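Local coordinates for protein alpha-1,4-endofucoidanase (Mariniflexile fucanivorans, PDB 6DLH) that hydrolyses the alpha-1,4 linkages within fucoidan chains as a retaining glycoside hydrolase of family 107, and carries several bound calcium ions, at residues A[458-463]-A[470-475]; A[151-156]-A[202-207]; A[574-579]-A[618-623]; A[73-78]-A[400-405]; A[279-284]-A[338-343]. All blocks are in the same frame, centred on the assembly; numbering follows the deposited sequence.

Contact 1. Residues A[458-463]-A[470-475]; sequences TGLTAS and LTISQT
Leu-460 and Ala-462 face Ile-472 between the two sheets of a beta sandwich, where the layer is only partly buried; this is the body of the putative Ig domain that follows the catalytic part of the chain. Strand 459-464 belongs to one sheet and strand 471-476 to the other, so they meet mainly through side chains. Ile-472 does most of the touching with its two branches. Its CG1 branch sits anti to the carbonyl carbon (chi1 -66°) and runs on extended, which carries CD1 to 4.0 Å from CB of Ala-462. The other branch, CG2, lies 4.0 Å from the backbone O of Leu-460 and, more loosely, 4.5 Å from CD2 of the same leucine. Leu-460 also touches Trp-480 and Ile-472 touches Leu-482, both on strand 479-484, the neighbour of strand 471-476. Thr-458 and Gly-459 together face Gln-501 of strand 494-502, a classic beta bulge. Strands from two three-stranded antiparallel sheets packed through their side chains, as here, form the beta sandwich of an Ig-like domain.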
# COMPACT_ATOMS: atom_id res chain seq x y z
N THR A 458 -36.13 2.11 16.05
CA THR A 458 -37.49 1.61 16.25
C THR A 458 -38.06 1.06 14.95
O THR A 458 -39.13 0.46 14.96
CB THR A 458 -38.42 2.67 16.85
OG1 THR A 458 -38.35 3.86 16.06
CG2 THR A 458 -38.13 2.97 18.31
N GLY A 459 -37.35 1.28 13.84
CA GLY A 459 -37.79 0.78 12.55
C GLY A 459 -36.75 1.01 11.46
O GLY A 459 -35.94 1.93 11.56
N LEU A 460 -36.78 0.14 10.45
CA LEU A 460 -36.09 0.38 9.19
C LEU A 460 -37.05 0.04 8.05
O LEU A 460 -37.65 -1.04 8.05
CB LEU A 460 -34.83 -0.48 9.09
CG LEU A 460 -34.14 -0.46 7.72
CD1 LEU A 460 -33.33 0.82 7.52
CD2 LEU A 460 -33.26 -1.68 7.50
N THR A 461 -37.17 0.96 7.10
CA THR A 461 -37.99 0.76 5.91
C THR A 461 -37.37 1.52 4.75
O THR A 461 -36.34 2.17 4.92
CB THR A 461 -39.46 1.07 6.20
OG1 THR A 461 -40.21 0.75 5.02
CG2 THR A 461 -39.71 2.50 6.65
N ALA A 462 -37.99 1.43 3.58
CA ALA A 462 -37.43 2.01 2.36
C ALA A 462 -38.47 2.90 1.69
O ALA A 462 -39.65 2.87 2.05
CB ALA A 462 -36.96 0.91 1.44
N SER A 463 -37.99 3.71 0.73
CA SER A 463 -38.84 4.48 -0.16
C SER A 463 -38.10 4.72 -1.48
O SER A 463 -36.88 4.90 -1.49
CB SER A 463 -39.31 5.77 0.46
OG SER A 463 -38.22 6.61 0.82
N LEU A 470 -37.80 -8.19 -3.34
CA LEU A 470 -37.09 -7.87 -2.10
C LEU A 470 -38.08 -7.69 -0.94
O LEU A 470 -39.07 -6.96 -1.05
CB LEU A 470 -36.25 -6.60 -2.31
CG LEU A 470 -35.25 -6.26 -1.21
CD1 LEU A 470 -34.03 -7.18 -1.24
CD2 LEU A 470 -34.82 -4.80 -1.30
N THR A 471 -37.80 -8.40 0.16
CA THR A 471 -38.47 -8.20 1.45
C THR A 471 -37.46 -7.59 2.43
O THR A 471 -36.26 -7.88 2.38
CB THR A 471 -39.11 -9.50 1.97
OG1 THR A 471 -40.08 -10.00 1.04
CG2 THR A 471 -39.78 -9.35 3.32
N ILE A 472 -37.97 -6.73 3.32
CA ILE A 472 -37.20 -6.12 4.39
C ILE A 472 -37.87 -6.51 5.71
O ILE A 472 -38.96 -6.03 6.03
CB ILE A 472 -37.11 -4.59 4.20
CG1 ILE A 472 -36.29 -4.24 2.95
CG2 ILE A 472 -36.54 -3.93 5.46
CD1 ILE A 472 -36.13 -2.75 2.70
N SER A 473 -37.21 -7.41 6.45
CA SER A 473 -37.80 -7.94 7.67
C SER A 473 -36.81 -7.82 8.83
O SER A 473 -35.61 -7.68 8.62
CB SER A 473 -38.30 -9.36 7.49
OG SER A 473 -37.27 -10.20 6.98
N GLN A 474 -37.35 -7.91 10.05
CA GLN A 474 -36.53 -7.90 11.25
C GLN A 474 -36.34 -9.34 11.74
O GLN A 474 -37.28 -9.96 12.23
CB GLN A 474 -37.16 -6.96 12.28
CG GLN A 474 -36.63 -7.18 13.69
CD GLN A 474 -36.37 -5.88 14.40
OE1 GLN A 474 -35.26 -5.64 14.87
NE2 GLN A 474 -37.38 -5.04 14.47
N THR A 475 -35.11 -9.84 11.62
CA THR A 475 -34.84 -11.26 11.76
C THR A 475 -34.33 -11.60 13.17
O THR A 475 -34.37 -12.76 13.59
CB THR A 475 -33.97 -11.79 10.61
OG1 THR A 475 -32.81 -10.95 10.54
CG2 THR A 475 -34.71 -11.80 9.29

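Contact 2. Residues A[151-156]-A[202-207]; sequences YNLLAR and FCYAEF
The ring of Tyr-204 has Asn-152 stacked on one face and Leu-153 at its edge. CB of Asn-152 stands 3.5 Å from the ring centroid, 11° off the normal, a CH-pi contact. The amide continues across the same face, its plane 21° from the ring's, with OD1 3.3 Å from CD1 of Tyr-204. In the ring plane, CD1 of Leu-153 closes on the same CD1 at 3.8 Å. Both residues sit at the corner of a type II' beta turn from Tyr-151 to Leu-154, in the loop that leaves strand 143-149 of the parallel catalytic-domain sheet; the ring comes from helix 198-216. The amide is held flat against it: OD1 takes the N-H of Leu-153 from above its carbonyl plane, and ND2 gives to Ser-150 O. An alanine in place of Tyr-204 would probably leave the Asn-152 amide without its cover and NE2 of His-95 without the phenol OH it is bonded to.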
# COMPACT_ATOMS: atom_id res chain seq x y z
N TYR A 151 7.68 15.52 -6.08
CA TYR A 151 8.95 15.27 -6.75
C TYR A 151 8.85 14.03 -7.64
O TYR A 151 9.66 13.87 -8.54
CB TYR A 151 10.08 15.08 -5.74
CG TYR A 151 10.74 16.35 -5.27
CD1 TYR A 151 11.79 16.93 -5.98
CD2 TYR A 151 10.33 16.98 -4.11
CE1 TYR A 151 12.39 18.10 -5.55
CE2 TYR A 151 10.92 18.15 -3.66
CZ TYR A 151 11.96 18.72 -4.39
OH TYR A 151 12.54 19.88 -3.94
N ASN A 152 7.89 13.15 -7.33
CA ASN A 152 7.53 12.01 -8.16
C ASN A 152 8.79 11.26 -8.60
O ASN A 152 9.61 10.90 -7.76
CB ASN A 152 6.49 12.39 -9.22
CG ASN A 152 7.02 13.35 -10.27
OD1 ASN A 152 7.69 12.93 -11.21
ND2 ASN A 152 6.72 14.63 -10.12
N LEU A 153 8.94 11.05 -9.92
CA LEU A 153 10.01 10.22 -10.47
C LEU A 153 11.36 10.94 -10.47
O LEU A 153 12.40 10.29 -10.59
CB LEU A 153 9.60 9.76 -11.88
CG LEU A 153 8.44 8.76 -11.93
CD1 LEU A 153 7.81 8.71 -13.31
CD2 LEU A 153 8.88 7.37 -11.48
N LEU A 154 11.35 12.27 -10.30
CA LEU A 154 12.59 13.03 -10.20
C LEU A 154 13.31 12.69 -8.90
O LEU A 154 12.71 12.15 -7.97
CB LEU A 154 12.28 14.53 -10.26
CG LEU A 154 11.95 15.11 -11.64
CD1 LEU A 154 12.70 14.37 -12.75
CD2 LEU A 154 10.46 15.10 -11.91
N ALA A 155 14.61 13.01 -8.85
CA ALA A 155 15.41 12.80 -7.66
C ALA A 155 15.44 14.07 -6.82
O ALA A 155 15.81 15.14 -7.31
CB ALA A 155 16.81 12.37 -8.05
N ARG A 156 15.04 13.94 -5.55
CA ARG A 156 14.94 15.07 -4.64
C ARG A 156 16.35 15.59 -4.35
O ARG A 156 16.57 16.80 -4.35
CB ARG A 156 14.22 14.64 -3.36
CG ARG A 156 13.71 15.79 -2.50
CD ARG A 156 13.34 15.26 -1.13
NE ARG A 156 13.07 16.31 -0.16
CZ ARG A 156 11.86 16.78 0.13
NH1 ARG A 156 10.79 16.30 -0.49
NH2 ARG A 156 11.72 17.73 1.03
N PHE A 202 5.60 18.36 -15.92
CA PHE A 202 4.43 18.33 -16.78
C PHE A 202 4.29 16.96 -17.44
O PHE A 202 3.18 16.52 -17.72
CB PHE A 202 4.49 19.45 -17.82
CG PHE A 202 4.01 20.81 -17.36
CD1 PHE A 202 2.65 21.13 -17.39
CD2 PHE A 202 4.90 21.77 -16.93
CE1 PHE A 202 2.21 22.38 -16.98
CE2 PHE A 202 4.46 23.02 -16.52
CZ PHE A 202 3.11 23.32 -16.55
N CYS A 203 5.43 16.29 -17.68
CA CYS A 203 5.45 14.92 -18.18
C CYS A 203 4.58 14.05 -17.26
O CYS A 203 3.64 13.41 -17.71
CB CYS A 203 6.86 14.35 -18.21
SG CYS A 203 7.79 14.64 -19.75
N TYR A 204 4.92 14.09 -15.96
CA TYR A 204 4.30 13.25 -14.94
C TYR A 204 2.79 13.48 -14.90
O TYR A 204 2.01 12.53 -14.88
CB TYR A 204 4.96 13.47 -13.58
CG TYR A 204 4.50 12.49 -12.52
CD1 TYR A 204 5.12 11.26 -12.36
CD2 TYR A 204 3.42 12.78 -11.70
CE1 TYR A 204 4.70 10.36 -11.40
CE2 TYR A 204 2.99 11.89 -10.73
CZ TYR A 204 3.63 10.67 -10.59
OH TYR A 204 3.20 9.78 -9.64
N ALA A 205 2.37 14.75 -14.88
CA ALA A 205 0.96 15.07 -14.80
C ALA A 205 0.19 14.46 -15.98
O ALA A 205 -0.90 13.93 -15.79
CB ALA A 205 0.76 16.57 -14.72
N GLU A 206 0.78 14.53 -17.18
CA GLU A 206 0.05 14.19 -18.40
C GLU A 206 0.09 12.68 -18.67
O GLU A 206 -0.93 12.11 -19.02
CB GLU A 206 0.55 15.01 -19.59
CG GLU A 206 -0.14 14.69 -20.91
CD GLU A 206 -1.57 15.19 -21.08
OE1 GLU A 206 -1.92 16.20 -20.44
OE2 GLU A 206 -2.32 14.57 -21.86
N PHE A 207 1.26 12.06 -18.48
CA PHE A 207 1.45 10.68 -18.92
C PHE A 207 1.34 9.68 -17.78
O PHE A 207 0.84 8.57 -17.98
CB PHE A 207 2.74 10.54 -19.75
CG PHE A 207 2.63 11.16 -21.12
CD1 PHE A 207 3.55 12.11 -21.55
CD2 PHE A 207 1.59 10.82 -21.98
CE1 PHE A 207 3.44 12.69 -22.80
CE2 PHE A 207 1.48 11.40 -23.23
CZ PHE A 207 2.41 12.33 -23.64

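Contact 3. Residues A[574-579]-A[618-623]; sequences PDWLVL and IKITVD
Leu-577 and Ile-620 keep their CA atoms 9.7 Å apart and Trp-576 and Val-622 theirs 10.9 Å apart, too far for backbone pairing, with a layer of side chains between them. Ile-620 and Val-622 point into that layer, while Thr-621 between them points away, the alternation of a strand with one face buried. CD1 of Ile-620 is the shared point: it lies 3.9 Å from CD1 of Leu-577 and 4.1 Å from CH2 of Trp-576. Trp-576 sets its CG between the backbone N and the carbonyl carbon (chi1 72°), which swings the indole toward strand 613-623. There its six-membered ring passes Val-622, CZ2 to CG2 3.9 Å, the two side chains lying alongside and pointing opposite ways. CB of the adjacent Leu-577 lies over one face of the indole, 4.1 Å above the plane and toward the rim. The polar corner of the indole is satisfied too, since NE1 donates to Asn-601 OD1 on strand 599-608. Around this group, Pro-593 touches both Trp-576 and Val-622, and Phe-605 and Leu-589 continue the packing beside Leu-577. The loop leading into strand 578-583, in one sheet, thus covers strand 613-623 of the other, and the side chains between them form part of the apolar core of a bacterial Ig-like beta sandwich.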
# COMPACT_ATOMS: atom_id res chain seq x y z
N PRO A 574 5.47 -31.59 -3.38
CA PRO A 574 6.58 -31.34 -2.46
C PRO A 574 6.28 -30.33 -1.34
O PRO A 574 5.43 -29.46 -1.50
CB PRO A 574 7.67 -30.76 -3.36
CG PRO A 574 7.36 -31.33 -4.73
CD PRO A 574 5.85 -31.35 -4.78
N ASP A 575 7.01 -30.46 -0.23
CA ASP A 575 6.69 -29.78 1.02
C ASP A 575 6.99 -28.29 0.95
O ASP A 575 6.33 -27.50 1.61
CB ASP A 575 7.41 -30.42 2.21
CG ASP A 575 7.06 -31.87 2.47
OD1 ASP A 575 5.91 -32.14 2.88
OD2 ASP A 575 7.94 -32.73 2.26
N TRP A 576 7.99 -27.90 0.14
CA TRP A 576 8.58 -26.57 0.17
C TRP A 576 7.56 -25.47 -0.12
O TRP A 576 7.67 -24.37 0.43
CB TRP A 576 9.80 -26.47 -0.75
CG TRP A 576 9.49 -26.46 -2.22
CD1 TRP A 576 9.54 -27.53 -3.06
CD2 TRP A 576 9.09 -25.33 -3.02
NE1 TRP A 576 9.20 -27.14 -4.33
CE2 TRP A 576 8.92 -25.80 -4.34
CE3 TRP A 576 8.86 -23.97 -2.76
CZ2 TRP A 576 8.53 -24.97 -5.39
CZ3 TRP A 576 8.46 -23.15 -3.79
CH2 TRP A 576 8.31 -23.64 -5.09
N LEU A 577 6.59 -25.74 -0.99
CA LEU A 577 5.61 -24.74 -1.38
C LEU A 577 4.67 -24.46 -0.22
O LEU A 577 4.08 -25.38 0.35
CB LEU A 577 4.87 -25.20 -2.64
CG LEU A 577 3.96 -24.16 -3.29
CD1 LEU A 577 4.75 -23.00 -3.89
CD2 LEU A 577 3.07 -24.80 -4.36
N VAL A 578 4.55 -23.17 0.14
CA VAL A 578 3.69 -22.73 1.22
C VAL A 578 2.54 -21.92 0.61
O VAL A 578 2.76 -21.13 -0.31
CB VAL A 578 4.49 -21.89 2.24
CG1 VAL A 578 3.61 -21.19 3.27
CG2 VAL A 578 5.57 -22.71 2.92
N LEU A 579 1.33 -22.14 1.13
CA LEU A 579 0.16 -21.36 0.75
C LEU A 579 -0.33 -20.59 1.97
O LEU A 579 -0.44 -21.14 3.07
CB LEU A 579 -0.93 -22.32 0.24
CG LEU A 579 -2.32 -21.70 0.04
CD1 LEU A 579 -2.37 -20.87 -1.23
CD2 LEU A 579 -3.40 -22.77 0.02
N ILE A 618 -0.77 -27.59 -10.38
CA ILE A 618 0.10 -26.43 -10.44
C ILE A 618 1.52 -26.92 -10.73
O ILE A 618 2.00 -27.82 -10.06
CB ILE A 618 0.03 -25.60 -9.14
CG1 ILE A 618 -1.39 -25.14 -8.81
CG2 ILE A 618 1.03 -24.45 -9.16
CD1 ILE A 618 -1.83 -23.88 -9.51
N LYS A 619 2.16 -26.31 -11.73
CA LYS A 619 3.50 -26.71 -12.14
C LYS A 619 4.45 -25.52 -11.98
O LYS A 619 4.21 -24.44 -12.51
CB LYS A 619 3.51 -27.22 -13.59
CG LYS A 619 2.74 -28.51 -13.86
CD LYS A 619 3.35 -29.32 -14.99
CE LYS A 619 2.34 -30.06 -15.85
N ILE A 620 5.53 -25.75 -11.23
CA ILE A 620 6.60 -24.78 -11.05
C ILE A 620 7.91 -25.50 -11.33
O ILE A 620 8.17 -26.54 -10.75
CB ILE A 620 6.60 -24.22 -9.61
CG1 ILE A 620 5.25 -23.65 -9.19
CG2 ILE A 620 7.73 -23.21 -9.45
CD1 ILE A 620 5.13 -23.34 -7.71
N THR A 621 8.73 -24.91 -12.21
CA THR A 621 10.08 -25.41 -12.42
C THR A 621 11.02 -24.74 -11.42
O THR A 621 11.08 -23.51 -11.36
CB THR A 621 10.53 -25.19 -13.87
OG1 THR A 621 9.60 -25.87 -14.71
CG2 THR A 621 11.93 -25.70 -14.13
N VAL A 622 11.73 -25.55 -10.63
CA VAL A 622 12.79 -25.08 -9.76
C VAL A 622 14.12 -25.15 -10.52
O VAL A 622 14.51 -26.22 -10.97
CB VAL A 622 12.87 -25.90 -8.46
CG1 VAL A 622 14.09 -25.54 -7.63
CG2 VAL A 622 11.60 -25.79 -7.63
N ASP A 623 14.81 -24.01 -10.62
CA ASP A 623 16.12 -23.93 -11.25
C ASP A 623 17.20 -24.01 -10.17
O ASP A 623 16.94 -23.70 -9.01
CB ASP A 623 16.32 -22.61 -11.99
CG ASP A 623 15.65 -22.53 -13.36
OD1 ASP A 623 15.16 -23.57 -13.85
OD2 ASP A 623 15.64 -21.42 -13.93

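Contact 4. Residues A[73-78]-A[400-405]; sequences KDIRTV and YALNQF. With CA (calcium ion), chain H.
Ile-75 turns CG1 anti to its carbonyl carbon (chi1 -51°) and keeps the chain straight beyond it (chi2 175°), so that CD1 alone reaches across to helix 399-415. The loop 73-78 leads into strand 80-84 of the parallel sheet of the catalytic domain, consistent with a (beta/alpha)8-type barrel as in GH29, and the helix packs on this loop and on strand 46-49. CD1 of Ile-75 settles between two helix side chains one turn apart, 4.0 Å from CD1 of Leu-402 and 3.9 Å from CB of Phe-405. The ring of Phe-405 turns on to Leu-46 and Met-48. Polar bonds add to this apolar point: Asp-409, on the same helix, accepts from Arg-76 N and from Thr-77 OG1. Arg-76 folds back over its own loop, NH2 giving to Lys-73 O at 3.0 Å in the carbonyl plane and on a lone pair, with a weak second bond from NE. Its NH1 gives to Val-447 O of the following putative Ig domain, bridging the two domains. Next along the loop Thr-77 O binds, at 2.4 Å, a calcium ion that Asp-79 also binds, and four waters bind the same ion at 2.3 to 2.6 Å.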
# COMPACT_ATOMS: atom_id res chain seq x y z
N LYS A 73 -13.21 -2.81 12.28
CA LYS A 73 -14.61 -3.12 12.01
C LYS A 73 -15.52 -2.32 12.94
O LYS A 73 -16.58 -1.87 12.52
CB LYS A 73 -14.89 -4.61 12.21
CG LYS A 73 -14.87 -5.47 10.96
CD LYS A 73 -15.03 -6.95 11.26
CE LYS A 73 -16.47 -7.36 11.46
NZ LYS A 73 -17.19 -7.47 10.16
N ASP A 74 -15.09 -2.15 14.19
CA ASP A 74 -15.91 -1.56 15.23
C ASP A 74 -15.88 -0.02 15.18
O ASP A 74 -16.59 0.63 15.94
CB ASP A 74 -15.53 -2.11 16.61
CG ASP A 74 -16.61 -1.94 17.66
OD1 ASP A 74 -17.79 -1.90 17.28
OD2 ASP A 74 -16.27 -1.85 18.85
N ILE A 75 -15.09 0.56 14.27
CA ILE A 75 -15.03 2.01 14.13
C ILE A 75 -16.05 2.48 13.09
O ILE A 75 -15.84 2.34 11.89
CB ILE A 75 -13.61 2.49 13.80
CG1 ILE A 75 -12.58 1.91 14.78
CG2 ILE A 75 -13.58 4.01 13.80
CD1 ILE A 75 -11.13 2.25 14.46
N ARG A 76 -17.15 3.07 13.56
CA ARG A 76 -18.31 3.26 12.70
C ARG A 76 -18.37 4.68 12.13
O ARG A 76 -19.11 4.89 11.16
CB ARG A 76 -19.59 2.88 13.44
CG ARG A 76 -19.58 1.44 13.95
CD ARG A 76 -19.96 0.49 12.83
NE ARG A 76 -18.88 0.03 11.98
CZ ARG A 76 -19.02 -0.33 10.70
NH1 ARG A 76 -20.11 -0.02 10.02
NH2 ARG A 76 -18.04 -0.98 10.10
N THR A 77 -17.62 5.64 12.72
CA THR A 77 -17.75 7.04 12.35
C THR A 77 -16.62 7.51 11.44
O THR A 77 -16.67 8.63 10.92
CB THR A 77 -17.89 7.99 13.55
OG1 THR A 77 -16.74 7.89 14.39
CG2 THR A 77 -19.16 7.74 14.34
N VAL A 78 -15.60 6.66 11.25
CA VAL A 78 -14.51 7.00 10.35
C VAL A 78 -15.04 7.09 8.91
O VAL A 78 -15.96 6.37 8.54
CB VAL A 78 -13.35 5.99 10.49
CG1 VAL A 78 -13.79 4.55 10.21
CG2 VAL A 78 -12.17 6.38 9.62
N TYR A 400 -2.52 1.04 20.82
CA TYR A 400 -2.92 2.31 21.42
C TYR A 400 -3.72 3.16 20.43
O TYR A 400 -4.63 3.89 20.83
CB TYR A 400 -1.75 3.09 22.03
CG TYR A 400 -0.85 3.78 21.04
CD1 TYR A 400 -1.23 4.97 20.42
CD2 TYR A 400 0.38 3.23 20.70
CE1 TYR A 400 -0.41 5.59 19.48
CE2 TYR A 400 1.21 3.85 19.78
CZ TYR A 400 0.82 5.03 19.18
OH TYR A 400 1.66 5.62 18.29
N ALA A 401 -3.36 3.08 19.15
CA ALA A 401 -4.03 3.90 18.15
C ALA A 401 -5.48 3.46 18.01
O ALA A 401 -6.37 4.30 17.94
CB ALA A 401 -3.28 3.85 16.83
N LEU A 402 -5.70 2.13 18.00
CA LEU A 402 -7.04 1.56 18.00
C LEU A 402 -7.80 2.04 19.23
O LEU A 402 -8.94 2.51 19.12
CB LEU A 402 -6.96 0.02 17.93
CG LEU A 402 -8.31 -0.72 17.91
CD1 LEU A 402 -9.13 -0.34 16.69
CD2 LEU A 402 -8.13 -2.22 17.95
N ASN A 403 -7.15 1.95 20.40
CA ASN A 403 -7.72 2.42 21.66
C ASN A 403 -8.25 3.84 21.50
O ASN A 403 -9.43 4.11 21.76
CB ASN A 403 -6.68 2.32 22.78
CG ASN A 403 -7.12 2.97 24.07
OD1 ASN A 403 -8.02 2.48 24.75
ND2 ASN A 403 -6.48 4.08 24.44
N GLN A 404 -7.40 4.76 21.02
CA GLN A 404 -7.75 6.17 20.94
C GLN A 404 -8.89 6.39 19.94
O GLN A 404 -9.81 7.16 20.21
CB GLN A 404 -6.51 7.01 20.63
CG GLN A 404 -5.41 6.91 21.69
CD GLN A 404 -4.41 8.04 21.62
OE1 GLN A 404 -3.94 8.42 20.55
NE2 GLN A 404 -4.07 8.58 22.78
N PHE A 405 -8.81 5.71 18.79
CA PHE A 405 -9.81 5.77 17.74
C PHE A 405 -11.16 5.23 18.21
O PHE A 405 -12.20 5.77 17.86
CB PHE A 405 -9.29 5.12 16.45
CG PHE A 405 -9.02 6.12 15.35
CD1 PHE A 405 -7.83 6.83 15.31
CD2 PHE A 405 -9.98 6.40 14.39
CE1 PHE A 405 -7.61 7.78 14.33
CE2 PHE A 405 -9.75 7.35 13.41
CZ PHE A 405 -8.56 8.04 13.37
CA CA H . -18.01 10.39 9.98
O HOH W 1 -16.96 11.94 11.55
O HOH W 2 -19.51 10.63 12.08
O HOH W 3 -19.73 8.88 9.40
O HOH W 4 -18.97 12.28 9.13

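Contact 5. Residues A[279-284]-A[338-343]; sequences NPFTSA and VVAHFF
Phe-281 faces Ala-340 and the backbone of His-341, and its side chain carries most of this contact. From CB, the ring carbon CG lies anti to the carbonyl carbon (chi1 -50°), which directs the ring toward residues 338-343. CD1 comes to 4.0 Å from O of His-341; the next atom, CE1, is closer, 3.3 Å from that same oxygen. On the other side CE2 meets CB of Ala-340 at 3.9 Å, while CZ at the tip lies 3.8 Å from His-341 O. One face of the ring is partly covered by CG of Pro-280, toward the rim. The backbone behind the ring is fixed by an Asx turn: OD1 of Asn-279 accepts from N of Phe-281 at 2.9 Å. Strand 341-342 belongs to the parallel sheet of the catalytic domain, beside strand 377-379, and residues 281-284 run 148° from residues 338-341, roughly antiparallel. An alanine at Phe-281 is likely to leave a gap beside Ala-340 and uncover the carbonyl of His-341. The ring nitrogens of His-341 bond to others, ND1 with Thr-291 O and NE2 with Thr-379 OG1. CB of Ala-284 meets CG2 of Val-338 at 4.0 Å, both residues touching Phe-327 of a calcium site.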
# COMPACT_ATOMS: atom_id res chain seq x y z
N ASN A 279 -3.73 32.83 10.01
CA ASN A 279 -4.30 31.63 9.42
C ASN A 279 -3.25 30.52 9.48
O ASN A 279 -2.14 30.68 9.00
CB ASN A 279 -4.87 31.89 8.03
CG ASN A 279 -5.79 30.79 7.55
OD1 ASN A 279 -5.50 29.61 7.71
ND2 ASN A 279 -6.91 31.17 6.96
N PRO A 280 -3.57 29.38 10.13
CA PRO A 280 -2.61 28.27 10.22
C PRO A 280 -2.41 27.53 8.90
O PRO A 280 -1.55 26.65 8.82
CB PRO A 280 -3.26 27.32 11.25
CG PRO A 280 -4.74 27.62 11.13
CD PRO A 280 -4.82 29.11 10.86
N PHE A 281 -3.21 27.89 7.88
CA PHE A 281 -3.08 27.26 6.57
C PHE A 281 -2.52 28.26 5.57
O PHE A 281 -3.05 29.37 5.43
CB PHE A 281 -4.42 26.69 6.10
CG PHE A 281 -5.14 25.82 7.09
CD1 PHE A 281 -4.63 24.59 7.48
CD2 PHE A 281 -6.35 26.23 7.64
CE1 PHE A 281 -5.29 23.80 8.40
CE2 PHE A 281 -7.02 25.44 8.57
CZ PHE A 281 -6.49 24.21 8.93
N THR A 282 -1.43 27.87 4.89
CA THR A 282 -0.98 28.55 3.69
C THR A 282 -2.16 28.72 2.73
O THR A 282 -2.98 27.81 2.58
CB THR A 282 0.21 27.80 3.06
OG1 THR A 282 1.31 27.96 3.96
CG2 THR A 282 0.61 28.33 1.70
N SER A 283 -2.26 29.90 2.11
CA SER A 283 -3.41 30.28 1.30
C SER A 283 -3.64 29.30 0.15
O SER A 283 -2.70 28.73 -0.40
CB SER A 283 -3.24 31.69 0.78
OG SER A 283 -4.51 32.23 0.44
N ALA A 284 -4.91 29.12 -0.21
CA ALA A 284 -5.30 28.23 -1.29
C ALA A 284 -4.74 28.73 -2.62
O ALA A 284 -4.81 29.92 -2.93
CB ALA A 284 -6.81 28.14 -1.34
N VAL A 338 -13.19 26.42 0.06
CA VAL A 338 -12.05 25.57 0.39
C VAL A 338 -12.21 25.09 1.84
O VAL A 338 -12.51 25.86 2.75
CB VAL A 338 -10.73 26.32 0.14
CG1 VAL A 338 -9.51 25.53 0.61
CG2 VAL A 338 -10.58 26.70 -1.33
N VAL A 339 -12.05 23.78 2.04
CA VAL A 339 -12.36 23.15 3.31
C VAL A 339 -11.12 23.12 4.20
O VAL A 339 -10.01 22.82 3.75
CB VAL A 339 -12.97 21.75 3.09
CG1 VAL A 339 -13.04 20.94 4.39
CG2 VAL A 339 -14.34 21.84 2.43
N ALA A 340 -11.31 23.45 5.48
CA ALA A 340 -10.22 23.39 6.44
C ALA A 340 -9.94 21.92 6.77
O ALA A 340 -10.86 21.19 7.14
CB ALA A 340 -10.59 24.18 7.67
N HIS A 341 -8.68 21.50 6.61
CA HIS A 341 -8.32 20.12 6.86
C HIS A 341 -6.94 20.05 7.51
O HIS A 341 -6.06 20.84 7.20
CB HIS A 341 -8.41 19.31 5.55
CG HIS A 341 -7.60 18.06 5.55
ND1 HIS A 341 -6.26 18.05 5.21
CD2 HIS A 341 -7.92 16.78 5.85
CE1 HIS A 341 -5.79 16.82 5.30
NE2 HIS A 341 -6.79 16.02 5.68
N PHE A 342 -6.76 19.06 8.39
CA PHE A 342 -5.57 18.93 9.20
C PHE A 342 -4.96 17.55 8.96
O PHE A 342 -5.72 16.58 8.85
CB PHE A 342 -5.94 19.20 10.67
CG PHE A 342 -4.82 19.28 11.68
CD1 PHE A 342 -3.55 19.70 11.32
CD2 PHE A 342 -5.05 18.98 13.01
CE1 PHE A 342 -2.53 19.79 12.26
CE2 PHE A 342 -4.04 19.07 13.95
CZ PHE A 342 -2.78 19.49 13.58
N PHE A 343 -3.62 17.48 8.87
CA PHE A 343 -2.89 16.22 8.71
C PHE A 343 -1.93 15.99 9.88
O PHE A 343 -0.71 15.97 9.70
CB PHE A 343 -2.15 16.17 7.37
CG PHE A 343 -1.65 14.81 6.94
CD1 PHE A 343 -1.96 13.66 7.65
CD2 PHE A 343 -0.88 14.68 5.79
CE1 PHE A 343 -1.52 12.42 7.23
CE2 PHE A 343 -0.45 13.43 5.36
CZ PHE A 343 -0.76 12.30 6.08

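In the fold
Contacts 2, 4 and 5 belong to the catalytic domain and all pack around strands of its one parallel sheet, while contacts 1 and 3 lie in two successive Ig-like domains, their centres about 51 Å apart. All but contact 1 are buried; that one is only partly so. Aliphatic groups meet in contact 1, and an indole joins them in contact 3. Contact 4 is apolar where it crosses, with a calcium-bound carbonyl beside it, whereas contact 2 sets an amide on a phenol ring and contact 5 an aromatic ring against a backbone oxygen. Contacts 2 and 5 both fall between the two chain segments that contact 4 joins, and contacts 4 and 5 come within about 10 Å at their nearest atoms.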